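Local coordinates for N-acetylneuraminate lyase (PDB 5ZKA), which belongs to the dihydrodipicolinate synthetase family of lyases and folds as a TIM barrel, a ring of parallel strands surrounded by helices, at residues I97-A102 and K133-T138; G55-G60 and C116-T121; Y108-G113 and T143-I148. All blocks are in the same frame, centred on the assembly; numbering follows the deposited sequence.

Contact 1: residues I97-A102 and K133-T138; sequences INLNEA and KDYYET
Leu-99 lies against Tyr-135 where two neighbouring outer helices of the TIM barrel, 99-112 and 129-143, meet. The apolar contact rests mainly on this pair. Leu-99 CD1 comes within 3.6 Å of Tyr-135 CD2, and the two side chains run past each other in opposite directions. The methyl meets the ring obliquely. With CG anti to the backbone N (chi1 -178°), the leucine reaches over to helix 129-143; its second methyl, CD2, sits 4.3 Å from Thr-138 CG2, one turn further along that helix. Ile-139 of the same helix also packs on Leu-99.

The polar bonds lie within each segment and at the phenol. Tyr-135 OH takes the backbone N-H of Ser-96, so the ring that carries the leucine is also pinned to the chain leading into helix 99-112. That helix is N-capped by Asn-98, whose OD1 accepts from Glu-101 N at 3.0 Å, with the donor well above the carbonyl plane. On helix 129-143, Asp-134 O takes two donors from opposite faces of its carbonyl plane: Thr-138 N at 2.8 Å and Thr-138 OG1 at 2.6 Å.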
loop_
_atom_site.group_PDB
_atom_site.type_symbol
_atom_site.label_atom_id
_atom_site.label_comp_id
_atom_site.label_asym_id
_atom_site.label_seq_id
_atom_site.Cartn_x
_atom_site.Cartn_y
_atom_site.Cartn_z
ATOM N N ILE A 97 -19.065 -11.614 -17.211
ATOM C CA ILE A 97 -18.565 -11.442 -18.579
ATOM C C ILE A 97 -19.735 -11.241 -19.529
ATOM O O ILE A 97 -19.583 -10.614 -20.582
ATOM C CB ILE A 97 -17.704 -12.645 -19.035
ATOM C CG1 ILE A 97 -16.595 -12.957 -18.028
ATOM C CG2 ILE A 97 -17.086 -12.394 -20.442
ATOM C CD1 ILE A 97 -15.932 -14.312 -18.285
ATOM N N ASN A 98 -20.912 -11.739 -19.153
ATOM C CA ASN A 98 -22.122 -11.675 -19.967
ATOM C C ASN A 98 -22.937 -10.469 -19.516
ATOM O O ASN A 98 -23.570 -10.502 -18.453
ATOM C CB ASN A 98 -22.905 -12.978 -19.809
ATOM C CG ASN A 98 -24.217 -12.988 -20.570
ATOM O OD1 ASN A 98 -24.690 -11.963 -21.040
ATOM N ND2 ASN A 98 -24.828 -14.166 -20.667
ATOM N N LEU A 99 -22.934 -9.409 -20.333
ATOM C CA LEU A 99 -23.654 -8.192 -19.964
ATOM C C LEU A 99 -25.157 -8.439 -19.870
ATOM O O LEU A 99 -25.828 -7.884 -18.985
ATOM C CB LEU A 99 -23.353 -7.078 -20.966
ATOM C CG LEU A 99 -23.987 -5.699 -20.739
ATOM C CD1 LEU A 99 -23.811 -5.206 -19.298
ATOM C CD2 LEU A 99 -23.404 -4.674 -21.734
ATOM N N ASN A 100 -25.704 -9.265 -20.770
ATOM C CA ASN A 100 -27.127 -9.612 -20.699
ATOM C C ASN A 100 -27.480 -10.270 -19.360
ATOM O O ASN A 100 -28.568 -10.041 -18.810
ATOM C CB ASN A 100 -27.500 -10.540 -21.853
ATOM C CG ASN A 100 -27.656 -9.801 -23.189
ATOM O OD1 ASN A 100 -27.264 -8.643 -23.328
ATOM N ND2 ASN A 100 -28.220 -10.483 -24.172
ATOM N N GLU A 101 -26.580 -11.105 -18.828
ATOM C CA GLU A 101 -26.811 -11.687 -17.507
ATOM C C GLU A 101 -26.755 -10.617 -16.424
ATOM O O GLU A 101 -27.564 -10.628 -15.487
ATOM C CB GLU A 101 -25.781 -12.784 -17.210
ATOM C CG GLU A 101 -26.024 -13.496 -15.865
ATOM C CD GLU A 101 -24.850 -14.349 -15.405
ATOM O OE1 GLU A 101 -23.721 -14.147 -15.911
ATOM O OE2 GLU A 101 -25.064 -15.222 -14.529
ATOM N N ALA A 102 -25.801 -9.690 -16.541
ATOM C CA ALA A 102 -25.636 -8.645 -15.536
ATOM C C ALA A 102 -26.884 -7.776 -15.440
ATOM O O ALA A 102 -27.323 -7.418 -14.338
ATOM C CB ALA A 102 -24.401 -7.798 -15.867
ATOM N N LYS A 133 -16.916 1.147 -19.851
ATOM C CA LYS A 133 -17.812 2.241 -19.493
ATOM C C LYS A 133 -19.236 1.942 -19.943
ATOM O O LYS A 133 -20.199 2.153 -19.194
ATOM C CB LYS A 133 -17.311 3.546 -20.127
ATOM C CG LYS A 133 -18.094 4.788 -19.712
ATOM C CD LYS A 133 -17.405 6.054 -20.232
ATOM C CE LYS A 133 -18.246 7.290 -19.977
ATOM N NZ LYS A 133 -17.830 8.425 -20.846
ATOM N N ASP A 134 -19.386 1.464 -21.180
ATOM C CA ASP A 134 -20.703 1.100 -21.699
ATOM C C ASP A 134 -21.363 0.048 -20.821
ATOM O O ASP A 134 -22.580 0.082 -20.590
ATOM C CB ASP A 134 -20.538 0.584 -23.128
ATOM C CG ASP A 134 -21.856 0.398 -23.852
ATOM O OD1 ASP A 134 -22.916 0.789 -23.315
ATOM O OD2 ASP A 134 -21.812 -0.145 -24.977
ATOM N N TYR A 135 -20.569 -0.906 -20.338
ATOM C CA TYR A 135 -21.082 -1.968 -19.479
ATOM C C TYR A 135 -21.666 -1.392 -18.197
ATOM O O TYR A 135 -22.811 -1.688 -17.837
ATOM C CB TYR A 135 -19.941 -2.952 -19.218
ATOM C CG TYR A 135 -19.987 -3.900 -18.039
ATOM C CD1 TYR A 135 -19.559 -3.499 -16.774
ATOM C CD2 TYR A 135 -20.339 -5.233 -18.217
ATOM C CE1 TYR A 135 -19.541 -4.381 -15.711
ATOM C CE2 TYR A 135 -20.311 -6.132 -17.151
ATOM C CZ TYR A 135 -19.917 -5.695 -15.906
ATOM O OH TYR A 135 -19.869 -6.576 -14.849
ATOM N N TYR A 136 -20.907 -0.529 -17.517
ATOM C CA TYR A 136 -21.400 0.071 -16.282
ATOM C C TYR A 136 -22.617 0.944 -16.541
ATOM O O TYR A 136 -23.625 0.851 -15.831
ATOM C CB TYR A 136 -20.292 0.879 -15.615
ATOM C CG TYR A 136 -19.341 -0.011 -14.844
ATOM C CD1 TYR A 136 -19.796 -0.768 -13.762
ATOM C CD2 TYR A 136 -18.002 -0.116 -15.211
ATOM C CE1 TYR A 136 -18.932 -1.597 -13.052
ATOM C CE2 TYR A 136 -17.135 -0.936 -14.510
ATOM C CZ TYR A 136 -17.613 -1.675 -13.435
ATOM O OH TYR A 136 -16.775 -2.502 -12.732
ATOM N N GLU A 137 -22.545 1.800 -17.560
ATOM C CA GLU A 137 -23.659 2.702 -17.817
ATOM C C GLU A 137 -24.904 1.935 -18.220
ATOM O O GLU A 137 -26.020 2.360 -17.896
ATOM C CB GLU A 137 -23.279 3.722 -18.894
ATOM C CG GLU A 137 -22.005 4.480 -18.561
ATOM C CD GLU A 137 -22.159 5.976 -18.665
ATOM O OE1 GLU A 137 -21.874 6.528 -19.749
ATOM O OE2 GLU A 137 -22.553 6.597 -17.655
ATOM N N THR A 138 -24.731 0.810 -18.919
ATOM C CA THR A 138 -25.878 0.019 -19.347
ATOM C C THR A 138 -26.578 -0.621 -18.152
ATOM O O THR A 138 -27.811 -0.609 -18.065
ATOM C CB THR A 138 -25.437 -1.048 -20.355
ATOM O OG1 THR A 138 -24.955 -0.419 -21.555
ATOM C CG2 THR A 138 -26.583 -1.992 -20.695
#

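Contact 2: residues G55-G60 and C116-T121; sequences GLYVGG and CLSAVT
Tyr-57 overlaps Ser-118 with its hydroxyl and the CE1 side of its ring: CE1 meets Ser-118 CB obliquely at 3.6 Å, and OH donates a hydrogen bond to Ser-118 OG at 2.8 Å. The serine oxygen lies in the plane of the ring, and the CZ-OH...OG angle is about 118°, a comfortable direction for a phenol O-H. Tyr-57 CG is anti to the backbone N (chi1 -171°), which carries the ring over strand 89-93 toward Ser-118.

The two strands, 55-58 and 117-120, are not neighbours in the parallel sheet of this TIM barrel. Strand 89-93 runs between them, and the tyrosine spans it, touching Ile-91 and Gln-93 inside the barrel. Gln-93 ties the same pair of segments by its amide, with NE2 bonded to Gly-59 O and OE1 to Val-120 N. Gly-60 CA lies 3.8 Å from Tyr-57 CE2, a close fit for a residue without a side chain.

Ser-118 OG is in turn bonded to the carbonyl O of Ile-148, which can only accept. The direction of both bonds is therefore fixed: the serine oxygen accepts from the phenol and donates to the backbone of the next strand, so each of these two buried hydroxyls has a partner.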
loop_
_atom_site.group_PDB
_atom_site.type_symbol
_atom_site.label_atom_id
_atom_site.label_comp_id
_atom_site.label_asym_id
_atom_site.label_seq_id
_atom_site.Cartn_x
_atom_site.Cartn_y
_atom_site.Cartn_z
ATOM N N GLY A 55 -23.124 -4.055 6.927
ATOM C CA GLY A 55 -23.733 -4.404 5.656
ATOM C C GLY A 55 -23.294 -5.777 5.206
ATOM O O GLY A 55 -22.371 -6.376 5.768
ATOM N N LEU A 56 -23.994 -6.284 4.188
ATOM C CA LEU A 56 -23.628 -7.527 3.523
ATOM C C LEU A 56 -23.422 -7.249 2.042
ATOM O O LEU A 56 -24.239 -6.562 1.419
ATOM C CB LEU A 56 -24.699 -8.608 3.714
ATOM C CG LEU A 56 -24.902 -9.107 5.147
ATOM C CD1 LEU A 56 -26.070 -10.079 5.218
ATOM C CD2 LEU A 56 -23.628 -9.758 5.680
ATOM N N TYR A 57 -22.319 -7.763 1.499
ATOM C CA TYR A 57 -22.015 -7.714 0.075
ATOM C C TYR A 57 -22.332 -9.086 -0.503
ATOM O O TYR A 57 -21.615 -10.056 -0.240
ATOM C CB TYR A 57 -20.549 -7.341 -0.122
ATOM C CG TYR A 57 -20.141 -7.038 -1.528
ATOM C CD1 TYR A 57 -20.336 -5.775 -2.072
ATOM C CD2 TYR A 57 -19.499 -7.999 -2.299
ATOM C CE1 TYR A 57 -19.916 -5.484 -3.368
ATOM C CE2 TYR A 57 -19.084 -7.716 -3.586
ATOM C CZ TYR A 57 -19.296 -6.461 -4.112
ATOM O OH TYR A 57 -18.869 -6.186 -5.391
ATOM N N VAL A 58 -23.432 -9.182 -1.247
ATOM C CA VAL A 58 -23.986 -10.465 -1.662
ATOM C C VAL A 58 -23.628 -10.710 -3.120
ATOM O O VAL A 58 -23.804 -9.827 -3.967
ATOM C CB VAL A 58 -25.507 -10.506 -1.455
ATOM C CG1 VAL A 58 -26.044 -11.893 -1.785
ATOM C CG2 VAL A 58 -25.857 -10.125 -0.003
ATOM N N GLY A 59 -23.119 -11.906 -3.410
ATOM C CA GLY A 59 -22.807 -12.285 -4.772
ATOM C C GLY A 59 -21.417 -11.918 -5.232
ATOM O O GLY A 59 -21.181 -11.866 -6.443
ATOM N N GLY A 60 -20.492 -11.648 -4.307
ATOM C CA GLY A 60 -19.130 -11.320 -4.675
ATOM C C GLY A 60 -18.273 -12.553 -4.915
ATOM O O GLY A 60 -18.737 -13.696 -4.894
ATOM N N CYS A 116 -28.722 -1.067 -3.927
ATOM C CA CYS A 116 -27.417 -0.743 -4.468
ATOM C C CYS A 116 -26.858 -1.991 -5.130
ATOM O O CYS A 116 -26.963 -3.093 -4.574
ATOM C CB CYS A 116 -26.466 -0.237 -3.379
ATOM S SG CYS A 116 -24.914 0.386 -4.061
ATOM N N LEU A 117 -26.282 -1.805 -6.315
ATOM C CA LEU A 117 -25.639 -2.857 -7.086
ATOM C C LEU A 117 -24.133 -2.676 -7.042
ATOM O O LEU A 117 -23.622 -1.606 -6.713
ATOM C CB LEU A 117 -26.081 -2.832 -8.556
ATOM C CG LEU A 117 -27.572 -2.863 -8.890
ATOM C CD1 LEU A 117 -27.761 -2.854 -10.417
ATOM C CD2 LEU A 117 -28.204 -4.084 -8.280
ATOM N N SER A 118 -23.432 -3.746 -7.398
ATOM C CA SER A 118 -22.009 -3.699 -7.687
ATOM C C SER A 118 -21.766 -4.575 -8.904
ATOM O O SER A 118 -22.575 -5.444 -9.230
ATOM C CB SER A 118 -21.170 -4.174 -6.489
ATOM O OG SER A 118 -19.815 -3.807 -6.631
ATOM N N ALA A 119 -20.656 -4.338 -9.600
ATOM C CA ALA A 119 -20.369 -5.159 -10.772
ATOM C C ALA A 119 -18.869 -5.183 -11.005
ATOM O O ALA A 119 -18.254 -4.125 -11.172
ATOM C CB ALA A 119 -21.098 -4.633 -12.012
ATOM N N VAL A 120 -18.292 -6.387 -11.038
ATOM C CA VAL A 120 -16.876 -6.511 -11.356
ATOM C C VAL A 120 -16.629 -5.996 -12.776
ATOM O O VAL A 120 -17.506 -6.056 -13.646
ATOM C CB VAL A 120 -16.418 -7.970 -11.199
ATOM C CG1 VAL A 120 -17.218 -8.889 -12.124
ATOM C CG2 VAL A 120 -14.907 -8.102 -11.439
ATOM N N THR A 121 -15.431 -5.461 -13.013
ATOM C CA THR A 121 -15.081 -5.100 -14.379
ATOM C C THR A 121 -15.201 -6.334 -15.273
ATOM O O THR A 121 -14.805 -7.433 -14.869
ATOM C CB THR A 121 -13.660 -4.529 -14.449
ATOM O OG1 THR A 121 -12.730 -5.478 -13.912
ATOM C CG2 THR A 121 -13.565 -3.227 -13.650
#

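Contact 3: residues Y108-G113 and T143-I148; sequences YVTKLG and TGNYMI
Thr-110 and Asn-145 are joined by a single hydrogen bond across the contact. Asn-145 ND2 donates to Thr-110 OG1 at 2.9 Å, nearly straight (164° at the hydrogen) and with the threonine oxygen close to the amide plane. Thr-110 OG1 sits beside its own backbone N, where it also bonds to Gly-106 O one turn back in the helix; that carbonyl leaves the hydroxyl's own proton spoken for and an oxygen lone pair to receive the asparagine.

The asparagine amide has more holds. ND2 is also bonded to Tyr-114 O, just past the helix, while OD1 accepts from Tyr-146 N at 2.8 Å. Both ends of the amide are thus used, which settles its flip and keeps it flat between the end of helix 99-112 and the run-in to strand 147-150.

In the TIM barrel this is the end at which helices finish and the next strands begin, so two successive helix-to-strand connections meet here. Helix 99-112 closes in a Schellman motif at Gly-113, its two bonds back into the last turn both weak. Helix 129-143 stops at Gly-144, which has positive phi. Just there, Thr-143 OG1 accepts from Asn-145 N at 3.2 Å, forming an ST turn that holds the asparagine backbone in place; the same hydroxyl bonds to Ile-139 O.

Van der Waals contact fills in around the bond. Thr-110 CG2 lies 3.7 Å from Asn-145 ND2 and 4.0 Å from Thr-143 O, so the methyl touches the amide nitrogen and the carbonyl oxygen of Thr-143. Thr-143 CB reaches Thr-110 OG1 at 4.0 Å, and Leu-117 of the intervening strand packs against both Thr-143 and Asn-145.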
loop_
_atom_site.group_PDB
_atom_site.type_symbol
_atom_site.label_atom_id
_atom_site.label_comp_id
_atom_site.label_asym_id
_atom_site.label_seq_id
_atom_site.Cartn_x
_atom_site.Cartn_y
_atom_site.Cartn_z
ATOM N N TYR A 108 -33.489 -8.131 -11.487
ATOM C CA TYR A 108 -34.113 -9.065 -10.558
ATOM C C TYR A 108 -33.872 -8.651 -9.108
ATOM O O TYR A 108 -34.803 -8.656 -8.292
ATOM C CB TYR A 108 -33.588 -10.474 -10.821
ATOM C CG TYR A 108 -34.164 -11.522 -9.903
ATOM C CD1 TYR A 108 -35.398 -12.098 -10.170
ATOM C CD2 TYR A 108 -33.467 -11.945 -8.777
ATOM C CE1 TYR A 108 -35.927 -13.060 -9.339
ATOM C CE2 TYR A 108 -33.987 -12.908 -7.946
ATOM C CZ TYR A 108 -35.214 -13.458 -8.229
ATOM O OH TYR A 108 -35.735 -14.415 -7.401
ATOM N N VAL A 109 -32.635 -8.279 -8.763
ATOM C CA VAL A 109 -32.390 -7.903 -7.375
ATOM C C VAL A 109 -32.979 -6.534 -7.069
ATOM O O VAL A 109 -33.382 -6.266 -5.929
ATOM C CB VAL A 109 -30.892 -7.972 -7.037
ATOM C CG1 VAL A 109 -30.366 -9.357 -7.352
ATOM C CG2 VAL A 109 -30.093 -6.907 -7.790
ATOM N N THR A 110 -33.061 -5.652 -8.064
ATOM C CA THR A 110 -33.738 -4.381 -7.841
ATOM C C THR A 110 -35.203 -4.607 -7.485
ATOM O O THR A 110 -35.726 -3.979 -6.556
ATOM C CB THR A 110 -33.583 -3.490 -9.076
ATOM O OG1 THR A 110 -32.188 -3.232 -9.287
ATOM C CG2 THR A 110 -34.301 -2.173 -8.890
ATOM N N LYS A 111 -35.861 -5.547 -8.176
ATOM C CA LYS A 111 -37.249 -5.882 -7.867
ATOM C C LYS A 111 -37.381 -6.501 -6.478
ATOM O O LYS A 111 -38.390 -6.292 -5.793
ATOM C CB LYS A 111 -37.806 -6.824 -8.941
ATOM C CG LYS A 111 -39.268 -7.235 -8.741
ATOM C CD LYS A 111 -39.745 -8.159 -9.853
ATOM C CE LYS A 111 -41.222 -8.535 -9.693
ATOM N NZ LYS A 111 -41.437 -9.618 -8.692
ATOM N N LEU A 112 -36.379 -7.278 -6.048
ATOM C CA LEU A 112 -36.391 -7.858 -4.705
ATOM C C LEU A 112 -36.268 -6.797 -3.620
ATOM O O LEU A 112 -36.687 -7.036 -2.488
ATOM C CB LEU A 112 -35.255 -8.878 -4.545
ATOM C CG LEU A 112 -35.351 -10.251 -5.224
ATOM C CD1 LEU A 112 -34.095 -11.057 -4.950
ATOM C CD2 LEU A 112 -36.587 -11.043 -4.808
ATOM N N GLY A 113 -35.690 -5.642 -3.932
ATOM C CA GLY A 113 -35.592 -4.579 -2.951
ATOM C C GLY A 113 -34.177 -4.159 -2.607
ATOM O O GLY A 113 -33.974 -3.333 -1.710
ATOM N N THR A 143 -31.409 -0.732 -14.982
ATOM C CA THR A 143 -31.976 -1.021 -13.667
ATOM C C THR A 143 -32.501 0.212 -12.942
ATOM O O THR A 143 -33.388 0.083 -12.097
ATOM C CB THR A 143 -30.933 -1.701 -12.758
ATOM O OG1 THR A 143 -29.839 -0.807 -12.517
ATOM C CG2 THR A 143 -30.401 -2.977 -13.402
ATOM N N GLY A 144 -31.965 1.398 -13.224
ATOM C CA GLY A 144 -32.293 2.568 -12.429
ATOM C C GLY A 144 -31.716 2.554 -11.030
ATOM O O GLY A 144 -32.099 3.387 -10.204
ATOM N N ASN A 145 -30.801 1.640 -10.739
ATOM C CA ASN A 145 -30.277 1.445 -9.396
ATOM C C ASN A 145 -28.889 2.074 -9.298
ATOM O O ASN A 145 -28.284 2.466 -10.300
ATOM C CB ASN A 145 -30.240 -0.054 -9.060
ATOM C CG ASN A 145 -30.450 -0.337 -7.576
ATOM O OD1 ASN A 145 -30.137 0.491 -6.720
ATOM N ND2 ASN A 145 -30.986 -1.517 -7.270
ATOM N N TYR A 146 -28.393 2.183 -8.066
ATOM C CA TYR A 146 -27.058 2.716 -7.821
ATOM C C TYR A 146 -26.009 1.639 -8.050
ATOM O O TYR A 146 -26.284 0.439 -7.978
ATOM C CB TYR A 146 -26.927 3.251 -6.392
ATOM C CG TYR A 146 -27.848 4.408 -6.088
ATOM C CD1 TYR A 146 -27.779 5.582 -6.820
ATOM C CD2 TYR A 146 -28.795 4.318 -5.078
ATOM C CE1 TYR A 146 -28.624 6.639 -6.555
ATOM C CE2 TYR A 146 -29.647 5.371 -4.804
ATOM C CZ TYR A 146 -29.558 6.530 -5.545
ATOM O OH TYR A 146 -30.404 7.581 -5.274
ATOM N N MET A 147 -24.781 2.083 -8.308
ATOM C CA MET A 147 -23.728 1.177 -8.746
ATOM C C MET A 147 -22.429 1.473 -8.016
ATOM O O MET A 147 -22.019 2.632 -7.919
ATOM C CB MET A 147 -23.492 1.298 -10.260
ATOM C CG MET A 147 -22.259 0.553 -10.772
ATOM S SD MET A 147 -22.385 -1.250 -10.616
ATOM C CE MET A 147 -23.758 -1.593 -11.728
ATOM N N ILE A 148 -21.785 0.423 -7.520
ATOM C CA ILE A 148 -20.430 0.505 -6.983
ATOM C C ILE A 148 -19.532 -0.282 -7.926
ATOM O O ILE A 148 -19.777 -1.467 -8.183
ATOM C CB ILE A 148 -20.363 -0.028 -5.539
ATOM C CG1 ILE A 148 -21.031 0.959 -4.583
ATOM C CG2 ILE A 148 -18.945 -0.222 -5.095
ATOM C CD1 ILE A 148 -21.393 0.324 -3.268
#

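The contacts sit in one run of the TIM barrel: strand 55-58, then, after helix 70-84 and strand 89-93, helix 99-112, strand 117-120, helix 129-143 and strand 147-150. Their segments interleave along the chain. Contacts 1 and 3 share helix 99-112, one at its start and the other at its finish, with centres about 14 Å apart. Contact 2 lies inside, its centre about 14 Å from contact 1 and 11 Å from contact 3. Strand 117-120 pairs with strand 147-150, and its Ala-119 O meets Tyr-136 OH of helix 129-143 at 2.7 Å. Helix 99-112 is held to helix 129-143 and to the lead-in of strand 147-150, while strand 117-120 joins these to the barrel interior.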